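Long-range contacts in pectinesterase inhibitor 1 (Arabidopsis thaliana, PDB 1X90), which inhibits pectin methylesterase from flowers, siliques and leaves, with an N-terminal alpha-hairpin extension that is required for this activity: residues D42-R47 with K133-L138; L52-S57 with D125-N130; D76-A81 with D112-D117. The protein carries 1 engineered substitution. All coordinates share one frame; numbering follows the deposited sequence.

Contact 1: D42-R47 with K133-L138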
ATOM      1  N   ASP A  42      -1.799   5.915  -0.559  1.00 38.94           N
ATOM      2  CA  ASP A  42      -3.035   6.619  -0.266  1.00 39.25           C
ATOM      3  C   ASP A  42      -4.261   5.890  -0.825  1.00 39.29           C
ATOM      4  O   ASP A  42      -5.215   5.642  -0.090  1.00 42.59           O
ATOM      5  CB  ASP A  42      -2.941   8.046  -0.794  1.00 45.13           C
ATOM      6  CG  ASP A  42      -1.921   8.879  -0.019  1.00 53.45           C
ATOM      7  OD1 ASP A  42      -1.437   8.389   1.037  1.00 50.78           O
ATOM      8  OD2 ASP A  42      -1.613  10.021  -0.454  1.00 56.35           O
ATOM      9  N   SER A  43      -4.230   5.545  -2.115  1.00 37.96           N
ATOM     10  CA  SER A  43      -5.323   4.811  -2.747  1.00 34.50           C
ATOM     11  C   SER A  43      -5.624   3.602  -1.874  1.00 35.87           C
ATOM     12  O   SER A  43      -6.775   3.322  -1.535  1.00 36.26           O
ATOM     13  CB  SER A  43      -4.895   4.330  -4.133  1.00 35.79           C
ATOM     14  OG  SER A  43      -5.140   5.314  -5.112  1.00 42.30           O
ATOM     15  N   THR A  44      -4.554   2.900  -1.509  1.00 32.88           N
ATOM     16  CA  THR A  44      -4.626   1.717  -0.682  1.00 36.38           C
ATOM     17  C   THR A  44      -5.259   2.004   0.673  1.00 36.64           C
ATOM     18  O   THR A  44      -6.191   1.310   1.093  1.00 36.73           O
ATOM     19  CB  THR A  44      -3.224   1.131  -0.471  1.00 39.30           C
ATOM     20  OG1 THR A  44      -2.648   0.806  -1.742  1.00 36.10           O
ATOM     21  CG2 THR A  44      -3.295  -0.129   0.353  1.00 36.73           C
ATOM     22  N   GLN A  45      -4.756   3.021   1.360  1.00 39.31           N
ATOM     23  CA  GLN A  45      -5.293   3.393   2.673  1.00 44.15           C
ATOM     24  C   GLN A  45      -6.792   3.736   2.580  1.00 45.00           C
ATOM     25  O   GLN A  45      -7.600   3.292   3.397  1.00 43.85           O
ATOM     26  CB  GLN A  45      -4.521   4.591   3.220  1.00 47.92           C
ATOM     27  CG  GLN A  45      -4.491   4.668   4.732  1.00 53.84           C
ATOM     28  CD  GLN A  45      -3.728   3.522   5.347  1.00 51.99           C
ATOM     29  OE1 GLN A  45      -4.099   2.367   5.174  1.00 56.86           O
ATOM     30  NE2 GLN A  45      -2.655   3.831   6.062  1.00 48.81           N
ATOM     31  N   ALA A  46      -7.152   4.526   1.574  1.00 39.91           N
ATOM     32  CA  ALA A  46      -8.534   4.911   1.360  1.00 41.29           C
ATOM     33  C   ALA A  46      -9.446   3.701   1.186  1.00 44.65           C
ATOM     34  O   ALA A  46     -10.506   3.629   1.803  1.00 47.76           O
ATOM     35  CB  ALA A  46      -8.632   5.789   0.142  1.00 42.26           C
ATOM     36  N   ARG A  47      -9.049   2.758   0.333  1.00 44.04           N
ATOM     37  CA  ARG A  47      -9.864   1.571   0.108  1.00 41.65           C
ATOM     38  C   ARG A  47      -9.945   0.678   1.337  1.00 43.06           C
ATOM     39  O   ARG A  47     -11.005   0.088   1.609  1.00 39.00           O
ATOM     40  CB  ARG A  47      -9.347   0.783  -1.097  1.00 46.63           C
ATOM     41  CG  ARG A  47      -9.811   1.363  -2.433  1.00 56.56           C
ATOM     42  CD  ARG A  47      -9.372   0.517  -3.623  1.00 62.62           C
ATOM     43  NE  ARG A  47      -9.821   1.050  -4.916  1.00 70.71           N
ATOM     44  CZ  ARG A  47     -11.061   0.954  -5.403  1.00 72.55           C
ATOM     45  NH1 ARG A  47     -12.019   0.343  -4.715  1.00 75.86           N
ATOM     46  NH2 ARG A  47     -11.342   1.463  -6.597  1.00 74.34           N
ATOM     47  N   LYS A 133      -8.867  -7.355  -3.328  1.00 28.86           N
ATOM     48  CA  LYS A 133      -7.979  -7.758  -4.426  1.00 34.11           C
ATOM     49  C   LYS A 133      -7.251  -6.542  -4.979  1.00 34.43           C
ATOM     50  O   LYS A 133      -6.083  -6.626  -5.400  1.00 32.35           O
ATOM     51  CB  LYS A 133      -8.757  -8.439  -5.564  1.00 39.37           C
ATOM     52  CG  LYS A 133      -9.548  -9.670  -5.155  1.00 47.59           C
ATOM     53  CD  LYS A 133      -9.649 -10.690  -6.293  1.00 54.23           C
ATOM     54  CE  LYS A 133      -8.337 -11.501  -6.455  1.00 59.16           C
ATOM     55  NZ  LYS A 133      -8.504 -12.752  -7.265  1.00 44.31           N
ATOM     56  N   THR A 134      -7.963  -5.415  -4.989  1.00 33.72           N
ATOM     57  CA  THR A 134      -7.426  -4.156  -5.475  1.00 35.73           C
ATOM     58  C   THR A 134      -6.255  -3.775  -4.576  1.00 40.69           C
ATOM     59  O   THR A 134      -5.186  -3.362  -5.062  1.00 46.29           O
ATOM     60  CB  THR A 134      -8.494  -3.052  -5.427  1.00 35.97           C
ATOM     61  OG1 THR A 134      -9.681  -3.515  -6.077  1.00 38.85           O
ATOM     62  CG2 THR A 134      -8.014  -1.809  -6.127  1.00 24.46           C
ATOM     63  N   ILE A 135      -6.465  -3.944  -3.271  1.00 35.47           N
ATOM     64  CA  ILE A 135      -5.461  -3.652  -2.253  1.00 31.46           C
ATOM     65  C   ILE A 135      -4.280  -4.620  -2.352  1.00 33.98           C
ATOM     66  O   ILE A 135      -3.153  -4.241  -2.016  1.00 34.50           O
ATOM     67  CB  ILE A 135      -6.112  -3.680  -0.810  1.00 32.11           C
ATOM     68  CG1 ILE A 135      -6.935  -2.406  -0.590  1.00 24.36           C
ATOM     69  CG2 ILE A 135      -5.052  -3.779   0.271  1.00 27.84           C
ATOM     70  CD1 ILE A 135      -7.959  -2.520   0.481  1.00 27.13           C
ATOM     71  N   LYS A 136      -4.514  -5.860  -2.799  1.00 32.20           N
ATOM     72  CA  LYS A 136      -3.395  -6.808  -2.944  1.00 32.32           C
ATOM     73  C   LYS A 136      -2.534  -6.282  -4.097  1.00 35.49           C
ATOM     74  O   LYS A 136      -1.296  -6.313  -4.064  1.00 33.65           O
ATOM     75  CB  LYS A 136      -3.857  -8.220  -3.320  1.00 35.69           C
ATOM     76  CG  LYS A 136      -4.558  -9.045  -2.245  1.00 30.09           C
ATOM     77  CD  LYS A 136      -3.903 -10.434  -2.099  1.00 43.69           C
ATOM     78  CE  LYS A 136      -3.844 -11.261  -3.407  1.00 35.72           C
ATOM     79  NZ  LYS A 136      -5.176 -11.786  -3.869  1.00 44.99           N
ATOM     80  N   ASN A 137      -3.204  -5.787  -5.126  1.00 35.90           N
ATOM     81  CA  ASN A 137      -2.492  -5.260  -6.276  1.00 39.32           C
ATOM     82  C   ASN A 137      -1.704  -4.012  -5.916  1.00 37.96           C
ATOM     83  O   ASN A 137      -0.536  -3.878  -6.302  1.00 35.40           O
ATOM     84  CB  ASN A 137      -3.479  -4.979  -7.406  1.00 37.38           C
ATOM     85  CG  ASN A 137      -3.984  -6.240  -8.041  1.00 38.28           C
ATOM     86  OD1 ASN A 137      -5.134  -6.318  -8.455  1.00 46.67           O
ATOM     87  ND2 ASN A 137      -3.114  -7.245  -8.133  1.00 40.47           N
ATOM     88  N   LEU A 138      -2.341  -3.116  -5.159  1.00 41.90           N
ATOM     89  CA  LEU A 138      -1.710  -1.868  -4.738  1.00 36.80           C
ATOM     90  C   LEU A 138      -0.487  -2.141  -3.880  1.00 36.24           C
ATOM     91  O   LEU A 138       0.578  -1.549  -4.097  1.00 36.95           O
ATOM     92  CB  LEU A 138      -2.702  -1.007  -3.970  1.00 37.63           C
ATOM     93  CG  LEU A 138      -3.793  -0.396  -4.838  1.00 36.32           C
ATOM     94  CD1 LEU A 138      -4.756   0.394  -3.966  1.00 35.64           C
ATOM     95  CD2 LEU A 138      -3.158   0.501  -5.894  1.00 37.35           C
TER
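R47 runs across T134 at about a right angle and fastens its guanidinium, through NH1, to OD1 of N131, one turn before T134 on the facing helix. The pair belongs to a four-helix bundle: residues 42-47 of helix 17-61 lie against residues 133-138 of helix 126-148, their axes 9.5 Å apart at closest approach and running antiparallel at 155°. No hydrogen bond joins the two segments themselves, so the contact between them rests on apolar groups and the aliphatic part of the arginine. That chain is extended from CG to NE (chi2 -176°, chi3 179°), which brings R47 NE to 3.6 Å and R47 CD to 3.7 Å from T134 CG2; the methyl meets the guanidinium obliquely. The hydroxyl of T134 is engaged within its own helix, with the carbonyl of N130. T44 OG1 is bonded to T40 O, though its modelled position against L138 is too close to be relied on.

Deeper in, the nearest backbones are those of T44 and I135, whose CA atoms are 5.7 Å apart. T44 CG2 comes 4.1 Å from I135 CG2, methyl to methyl, the two side chains crossing obliquely. I135 sends its other branch to R47, with CD1 3.9 Å from R47 CB, and continues beyond this pair to touch Y78 of helix 65-94 and A111 of helix 99-118. It is buried and faces three other helices of the bundle.

L138 covers the remaining end. Its side chain and that of T44 slide past each other in opposite directions, and L138 CD1 lies against the S43-T44 peptide. At this end, L138 CD1 stands 3.9 Å from both S43 CB and T44 CB.

Contact 2: L52-S57 with D125-N130; sequences LKKLQS and DSSVVN
L55 and V128 form the buried apolar centre of this contact, meeting at about a right angle: L55 CD2 lies 3.4 Å from V128 CG2 and 3.6 Å from V128 CG1, so one leucine methyl faces both branches of the valine. The CA atoms of these two residues are also the nearest across the segments, at 7.4 Å. T51 and I58 of helix 17-61 also touch V128.

Beside them K54 carries the more exposed flank. K54 CE lies against V128 CG2, and NZ reaches S127, donating to OG in a modelled hydrogen bond whose length is doubtful because the serine oxygen is crowded. The torsions explain the reach: the chain leaves with CG opposite the backbone N (chi1 -171°), then turns at chi3 and again at chi4, bringing the ammonium against the first turn of the facing helix. A weak hydrogen bond to T51 OG1 gives NZ a second partner in its own helix. D125 OD1 stays 4.6 Å from K54 NZ, too far for a salt bridge, although the opposite charges should still attract.

The next layer is D125, the N-cap of helix 126-148. Its OD1 accepts from V128 N at 2.8 Å with an N-H...O angle of 156°, although the exact oxygen position is uncertain. This cap ties the carboxylate to the residue that packs on L55. Cap and packing together open the last helix of the four-helix bundle against helix 17-61.

Helix 52-57 and helix 126-130 run antiparallel at 145°, their axes 10.1 Å apart at closest approach. Helix 65-94 borders the inner side: Y71 there touches the cap through a weak bond from D125 N to its hydroxyl, and L55 packs on C74 and V75.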
ATOM      1  N   LEU A  52     -12.961  -1.322   5.712  1.00 40.94           N
ATOM      2  CA  LEU A  52     -13.061  -1.516   7.160  1.00 41.82           C
ATOM      3  C   LEU A  52     -14.390  -1.042   7.716  1.00 44.40           C
ATOM      4  O   LEU A  52     -15.078  -1.779   8.424  1.00 42.16           O
ATOM      5  CB  LEU A  52     -11.957  -0.786   7.914  1.00 40.13           C
ATOM      6  CG  LEU A  52     -11.999  -0.997   9.436  1.00 32.84           C
ATOM      7  CD1 LEU A  52     -11.778  -2.463   9.780  1.00 27.57           C
ATOM      8  CD2 LEU A  52     -10.926  -0.159  10.097  1.00 30.89           C
ATOM      9  N   LYS A  53     -14.764   0.191   7.414  1.00 46.66           N
ATOM     10  CA  LYS A  53     -16.027   0.664   7.941  1.00 53.58           C
ATOM     11  C   LYS A  53     -17.134  -0.298   7.500  1.00 49.64           C
ATOM     12  O   LYS A  53     -17.876  -0.827   8.324  1.00 52.16           O
ATOM     13  CB  LYS A  53     -16.327   2.095   7.465  1.00 58.75           C
ATOM     14  CG  LYS A  53     -16.650   2.237   5.979  1.00 72.00           C
ATOM     15  CD  LYS A  53     -17.247   3.622   5.666  1.00 80.76           C
ATOM     16  CE  LYS A  53     -17.611   3.777   4.182  1.00 78.73           C
ATOM     17  NZ  LYS A  53     -18.194   5.129   3.916  1.00 76.54           N
ATOM     18  N   LYS A  54     -17.200  -0.540   6.198  1.00 47.42           N
ATOM     19  CA  LYS A  54     -18.196  -1.405   5.585  1.00 44.52           C
ATOM     20  C   LYS A  54     -18.316  -2.772   6.275  1.00 45.31           C
ATOM     21  O   LYS A  54     -19.422  -3.300   6.449  1.00 47.82           O
ATOM     22  CB  LYS A  54     -17.840  -1.575   4.113  1.00 46.59           C
ATOM     23  CG  LYS A  54     -18.891  -2.271   3.273  1.00 51.90           C
ATOM     24  CD  LYS A  54     -18.346  -2.524   1.874  1.00 62.10           C
ATOM     25  CE  LYS A  54     -16.966  -3.219   1.918  1.00 66.97           C
ATOM     26  NZ  LYS A  54     -15.853  -2.408   1.311  1.00 60.34           N
ATOM     27  N   LEU A  55     -17.184  -3.358   6.646  1.00 37.99           N
ATOM     28  CA  LEU A  55     -17.209  -4.632   7.331  1.00 37.34           C
ATOM     29  C   LEU A  55     -17.847  -4.419   8.712  1.00 41.79           C
ATOM     30  O   LEU A  55     -18.755  -5.160   9.122  1.00 38.87           O
ATOM     31  CB  LEU A  55     -15.793  -5.162   7.504  1.00 35.84           C
ATOM     32  CG  LEU A  55     -15.027  -5.578   6.254  1.00 35.58           C
ATOM     33  CD1 LEU A  55     -13.556  -5.773   6.608  1.00 36.04           C
ATOM     34  CD2 LEU A  55     -15.636  -6.848   5.679  1.00 33.07           C
ATOM     35  N   GLN A  56     -17.360  -3.409   9.432  1.00 42.76           N
ATOM     36  CA  GLN A  56     -17.893  -3.089  10.761  1.00 45.91           C
ATOM     37  C   GLN A  56     -19.393  -2.877  10.670  1.00 44.94           C
ATOM     38  O   GLN A  56     -20.124  -3.257  11.584  1.00 47.98           O
ATOM     39  CB  GLN A  56     -17.234  -1.828  11.334  1.00 51.45           C
ATOM     40  CG  GLN A  56     -15.721  -1.937  11.489  1.00 55.09           C
ATOM     41  CD  GLN A  56     -15.084  -0.660  11.995  1.00 55.18           C
ATOM     42  OE1 GLN A  56     -15.484   0.441  11.611  1.00 53.80           O
ATOM     43  NE2 GLN A  56     -14.067  -0.801  12.847  1.00 56.94           N
ATOM     44  N   SER A  57     -19.846  -2.285   9.564  1.00 38.36           N
ATOM     45  CA  SER A  57     -21.260  -2.046   9.366  1.00 38.07           C
ATOM     46  C   SER A  57     -22.014  -3.332   9.117  1.00 43.85           C
ATOM     47  O   SER A  57     -23.037  -3.588   9.765  1.00 47.79           O
ATOM     48  CB  SER A  57     -21.482  -1.117   8.192  1.00 45.32           C
ATOM     49  OG  SER A  57     -21.075   0.197   8.539  1.00 66.86           O
ATOM     50  N   ASP A 125     -19.827 -10.025   0.349  1.00 51.67           N
ATOM     51  CA  ASP A 125     -20.033  -8.646  -0.036  1.00 48.85           C
ATOM     52  C   ASP A 125     -19.055  -8.339  -1.177  1.00 50.78           C
ATOM     53  O   ASP A 125     -17.835  -8.436  -1.015  1.00 52.46           O
ATOM     54  CB  ASP A 125     -19.773  -7.752   1.178  1.00 46.51           C
ATOM     55  CG  ASP A 125     -19.888  -6.293   0.855  1.00 46.85           C
ATOM     56  OD1 ASP A 125     -18.902  -5.718   0.352  1.00 51.86           O
ATOM     57  OD2 ASP A 125     -20.972  -5.726   1.099  1.00 40.50           O
ATOM     58  N   SER A 126     -19.595  -7.990  -2.339  1.00 51.94           N
ATOM     59  CA  SER A 126     -18.770  -7.688  -3.511  1.00 48.47           C
ATOM     60  C   SER A 126     -17.625  -6.766  -3.111  1.00 47.05           C
ATOM     61  O   SER A 126     -16.445  -7.095  -3.275  1.00 46.68           O
ATOM     62  CB  SER A 126     -19.607  -6.982  -4.597  1.00 45.74           C
ATOM     63  OG  SER A 126     -20.869  -7.598  -4.796  1.00 54.84           O
ATOM     64  N   SER A 127     -18.026  -5.608  -2.591  1.00 46.17           N
ATOM     65  CA  SER A 127     -17.156  -4.537  -2.149  1.00 43.24           C
ATOM     66  C   SER A 127     -15.926  -5.024  -1.399  1.00 41.43           C
ATOM     67  O   SER A 127     -14.796  -4.702  -1.762  1.00 40.75           O
ATOM     68  CB  SER A 127     -17.972  -3.580  -1.273  1.00 44.74           C
ATOM     69  OG  SER A 127     -17.181  -2.503  -0.830  1.00 53.16           O
ATOM     70  N   VAL A 128     -16.150  -5.805  -0.350  1.00 43.53           N
ATOM     71  CA  VAL A 128     -15.055  -6.326   0.460  1.00 42.34           C
ATOM     72  C   VAL A 128     -14.100  -7.109  -0.424  1.00 40.73           C
ATOM     73  O   VAL A 128     -12.880  -6.948  -0.345  1.00 40.22           O
ATOM     74  CB  VAL A 128     -15.586  -7.238   1.565  1.00 39.93           C
ATOM     75  CG1 VAL A 128     -14.443  -7.748   2.405  1.00 42.36           C
ATOM     76  CG2 VAL A 128     -16.570  -6.469   2.426  1.00 43.13           C
ATOM     77  N   VAL A 129     -14.670  -7.945  -1.281  1.00 37.66           N
ATOM     78  CA  VAL A 129     -13.887  -8.749  -2.205  1.00 40.01           C
ATOM     79  C   VAL A 129     -13.034  -7.926  -3.176  1.00 42.81           C
ATOM     80  O   VAL A 129     -11.829  -8.162  -3.318  1.00 40.12           O
ATOM     81  CB  VAL A 129     -14.803  -9.682  -3.029  1.00 39.40           C
ATOM     82  CG1 VAL A 129     -14.004 -10.375  -4.127  1.00 38.46           C
ATOM     83  CG2 VAL A 129     -15.415 -10.734  -2.110  1.00 44.18           C
ATOM     84  N   ASN A 130     -13.651  -6.957  -3.841  1.00 39.63           N
ATOM     85  CA  ASN A 130     -12.921  -6.169  -4.816  1.00 39.82           C
ATOM     86  C   ASN A 130     -11.821  -5.346  -4.186  1.00 39.55           C
ATOM     87  O   ASN A 130     -10.683  -5.357  -4.649  1.00 34.22           O
ATOM     88  CB  ASN A 130     -13.875  -5.257  -5.582  1.00 49.20           C
ATOM     89  CG  ASN A 130     -15.215  -5.914  -5.851  1.00 61.18           C
ATOM     90  OD1 ASN A 130     -15.294  -7.107  -6.166  1.00 69.27           O
ATOM     91  ND2 ASN A 130     -16.285  -5.132  -5.732  1.00 69.36           N
TER

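Contact 3: D76-A81 with D112-D117; sequences DEYESA and DTCLDD
A disulfide-linked helical pair within the four-helix bundle frames this contact: C114, within 112-117 on helix 99-118, is bonded to C74, two residues before the segment 76-81 on helix 65-94. Y78 presents its ring edge to the bonded sulfur. C114 SG sits 3.5 Å from Y78 CE2 and 4.9 Å from the ring centroid, 86° off the ring normal, a sulfur-aromatic contact practically in the ring plane. A chi1 of 169° swings SG to the side of the carbonyl carbon, toward the edge of the tyrosine, whose OH is hydrogen-bonded to S132 OG on helix 126-148.

On the more exposed flank, E77 bends at chi2 (-61°) and crosses T113 at about a right angle. E77 CD lies 3.7 Å from T113 CB, making the contact one of van der Waals packing; the threonine hydroxyl instead bonds to D109 O. D117 approaches the same glutamate, with OD2 4.2 Å from E77 CG. E77 OE1 and D117 OD2 are 4.6 Å apart, where like charges would probably repel mildly.

The axes are 9.5 Å apart at closest approach and nearly antiparallel. A cystine joining two consecutive bundle helices is a feature of the invertase/pectin methylesterase inhibitor family.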
ATOM      1  N   ASP A  76     -10.233  -7.393  11.765  1.00 33.71           N
ATOM      2  CA  ASP A  76      -8.961  -7.385  12.458  1.00 37.93           C
ATOM      3  C   ASP A  76      -7.802  -7.331  11.481  1.00 38.74           C
ATOM      4  O   ASP A  76      -6.734  -6.817  11.821  1.00 43.84           O
ATOM      5  CB  ASP A  76      -8.850  -8.612  13.367  1.00 45.10           C
ATOM      6  CG  ASP A  76      -9.965  -8.667  14.395  1.00 53.31           C
ATOM      7  OD1 ASP A  76     -10.056  -7.733  15.224  1.00 62.92           O
ATOM      8  OD2 ASP A  76     -10.758  -9.633  14.368  1.00 56.74           O
ATOM      9  N   GLU A  77      -8.005  -7.852  10.267  1.00 38.70           N
ATOM     10  CA  GLU A  77      -6.958  -7.835   9.245  1.00 34.19           C
ATOM     11  C   GLU A  77      -6.794  -6.412   8.723  1.00 35.56           C
ATOM     12  O   GLU A  77      -5.669  -5.931   8.521  1.00 32.00           O
ATOM     13  CB  GLU A  77      -7.302  -8.772   8.076  1.00 36.44           C
ATOM     14  CG  GLU A  77      -7.279 -10.257   8.407  1.00 48.07           C
ATOM     15  CD  GLU A  77      -5.904 -10.732   8.872  1.00 55.52           C
ATOM     16  OE1 GLU A  77      -5.810 -11.875   9.386  1.00 50.92           O
ATOM     17  OE2 GLU A  77      -4.919  -9.960   8.718  1.00 57.82           O
ATOM     18  N   TYR A  78      -7.921  -5.738   8.512  1.00 31.57           N
ATOM     19  CA  TYR A  78      -7.896  -4.377   7.994  1.00 33.90           C
ATOM     20  C   TYR A  78      -7.444  -3.314   8.986  1.00 37.43           C
ATOM     21  O   TYR A  78      -6.814  -2.318   8.586  1.00 38.08           O
ATOM     22  CB  TYR A  78      -9.250  -4.027   7.387  1.00 36.55           C
ATOM     23  CG  TYR A  78      -9.356  -4.473   5.948  1.00 42.16           C
ATOM     24  CD1 TYR A  78      -8.950  -3.634   4.915  1.00 47.57           C
ATOM     25  CD2 TYR A  78      -9.779  -5.761   5.624  1.00 44.46           C
ATOM     26  CE1 TYR A  78      -8.951  -4.062   3.584  1.00 54.17           C
ATOM     27  CE2 TYR A  78      -9.783  -6.207   4.290  1.00 55.35           C
ATOM     28  CZ  TYR A  78      -9.362  -5.348   3.275  1.00 56.06           C
ATOM     29  OH  TYR A  78      -9.308  -5.781   1.967  1.00 49.20           O
ATOM     30  N   GLU A  79      -7.751  -3.499  10.267  1.00 34.08           N
ATOM     31  CA  GLU A  79      -7.291  -2.537  11.259  1.00 34.47           C
ATOM     32  C   GLU A  79      -5.773  -2.683  11.302  1.00 39.77           C
ATOM     33  O   GLU A  79      -5.013  -1.699  11.369  1.00 42.27           O
ATOM     34  CB  GLU A  79      -7.865  -2.870  12.623  1.00 36.17           C
ATOM     35  CG  GLU A  79      -9.294  -2.440  12.819  1.00 33.61           C
ATOM     36  CD  GLU A  79      -9.957  -3.303  13.844  1.00 30.98           C
ATOM     37  OE1 GLU A  79      -9.234  -4.086  14.499  1.00 32.20           O
ATOM     38  OE2 GLU A  79     -11.186  -3.212  13.987  1.00 36.84           O
ATOM     39  N   SER A  80      -5.337  -3.935  11.248  1.00 40.53           N
ATOM     40  CA  SER A  80      -3.923  -4.243  11.266  1.00 42.40           C
ATOM     41  C   SER A  80      -3.241  -3.772   9.980  1.00 41.43           C
ATOM     42  O   SER A  80      -2.073  -3.419   9.980  1.00 41.51           O
ATOM     43  CB  SER A  80      -3.735  -5.746  11.423  1.00 41.58           C
ATOM     44  OG  SER A  80      -2.366  -6.068  11.352  1.00 46.43           O
ATOM     45  N   ALA A  81      -3.985  -3.770   8.879  1.00 45.51           N
ATOM     46  CA  ALA A  81      -3.437  -3.362   7.591  1.00 44.27           C
ATOM     47  C   ALA A  81      -3.315  -1.850   7.544  1.00 40.42           C
ATOM     48  O   ALA A  81      -2.293  -1.321   7.108  1.00 43.17           O
ATOM     49  CB  ALA A  81      -4.332  -3.874   6.441  1.00 45.02           C
ATOM     50  N   ASP A 112      -4.906 -10.453   1.987  1.00 38.11           N
ATOM     51  CA  ASP A 112      -4.967 -11.813   1.477  1.00 38.81           C
ATOM     52  C   ASP A 112      -5.734 -12.735   2.448  1.00 35.19           C
ATOM     53  O   ASP A 112      -6.589 -13.543   2.048  1.00 31.19           O
ATOM     54  CB  ASP A 112      -3.551 -12.328   1.242  1.00 41.92           C
ATOM     55  CG  ASP A 112      -3.538 -13.632   0.503  1.00 43.45           C
ATOM     56  OD1 ASP A 112      -2.903 -14.583   1.000  1.00 45.57           O
ATOM     57  OD2 ASP A 112      -4.175 -13.697  -0.568  1.00 44.74           O
ATOM     58  N   THR A 113      -5.425 -12.602   3.731  1.00 31.38           N
ATOM     59  CA  THR A 113      -6.104 -13.388   4.747  1.00 28.41           C
ATOM     60  C   THR A 113      -7.600 -13.052   4.802  1.00 22.98           C
ATOM     61  O   THR A 113      -8.428 -13.927   5.021  1.00 17.78           O
ATOM     62  CB  THR A 113      -5.472 -13.183   6.134  1.00 23.40           C
ATOM     63  OG1 THR A 113      -4.083 -13.564   6.099  1.00 29.37           O
ATOM     64  CG2 THR A 113      -6.163 -14.073   7.133  1.00 25.43           C
ATOM     65  N   CYS A 114      -7.949 -11.789   4.599  1.00 18.29           N
ATOM     66  CA  CYS A 114      -9.355 -11.432   4.602  1.00 27.74           C
ATOM     67  C   CYS A 114      -9.959 -12.160   3.405  1.00 26.14           C
ATOM     68  O   CYS A 114     -10.878 -12.970   3.549  1.00 26.31           O
ATOM     69  CB  CYS A 114      -9.545  -9.910   4.485  1.00 26.27           C
ATOM     70  SG  CYS A 114     -11.274  -9.414   4.176  1.00 39.13           S
ATOM     71  N   LEU A 115      -9.413 -11.875   2.230  1.00 31.48           N
ATOM     72  CA  LEU A 115      -9.818 -12.510   0.984  1.00 36.32           C
ATOM     73  C   LEU A 115     -10.119 -13.987   1.214  1.00 36.53           C
ATOM     74  O   LEU A 115     -11.151 -14.485   0.785  1.00 38.90           O
ATOM     75  CB  LEU A 115      -8.683 -12.393  -0.031  1.00 41.64           C
ATOM     76  CG  LEU A 115      -8.985 -11.540  -1.248  1.00 40.95           C
ATOM     77  CD1 LEU A 115      -7.698 -11.112  -1.947  1.00 34.47           C
ATOM     78  CD2 LEU A 115      -9.895 -12.333  -2.145  1.00 34.25           C
ATOM     79  N   ASP A 116      -9.211 -14.674   1.898  1.00 33.24           N
ATOM     80  CA  ASP A 116      -9.371 -16.089   2.190  1.00 40.19           C
ATOM     81  C   ASP A 116     -10.405 -16.389   3.283  1.00 45.41           C
ATOM     82  O   ASP A 116     -11.039 -17.437   3.261  1.00 44.45           O
ATOM     83  CB  ASP A 116      -8.012 -16.675   2.585  1.00 48.67           C
ATOM     84  CG  ASP A 116      -7.901 -18.165   2.282  1.00 55.75           C
ATOM     85  OD1 ASP A 116      -8.021 -18.984   3.220  1.00 56.14           O
ATOM     86  OD2 ASP A 116      -7.696 -18.509   1.094  1.00 57.78           O
ATOM     87  N   ASP A 117     -10.569 -15.486   4.249  1.00 49.38           N
ATOM     88  CA  ASP A 117     -11.545 -15.699   5.323  1.00 47.80           C
ATOM     89  C   ASP A 117     -12.934 -15.604   4.737  1.00 50.23           C
ATOM     90  O   ASP A 117     -13.903 -16.134   5.292  1.00 51.92           O
ATOM     91  CB  ASP A 117     -11.491 -14.587   6.388  1.00 44.01           C
ATOM     92  CG  ASP A 117     -10.251 -14.624   7.227  1.00 43.69           C
ATOM     93  OD1 ASP A 117      -9.782 -15.747   7.501  1.00 41.16           O
ATOM     94  OD2 ASP A 117      -9.773 -13.527   7.623  1.00 41.41           O
TER

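In the fold
Contacts 1 and 2 are successive stations on one antiparallel pair, helices 17-61 and 126-148, with centres about 13 Å apart. Contact 3 joins the other two long helices of the bundle, its centre about 12 Å from that of contact 1 and about 11 Å from that of contact 2. Y78 ties all three together: Y78 CE1 is 3.6 Å from I135 CD1 of contact 1, while Y78 CD2 is 3.9 Å from L55 CD1 of contact 2. Contact 1 lies nearest the middle of the molecule, about 6 Å between centres. Contacts 2 and 3 lie on the same side of the chain's centre, about 18 and 14 Å from it.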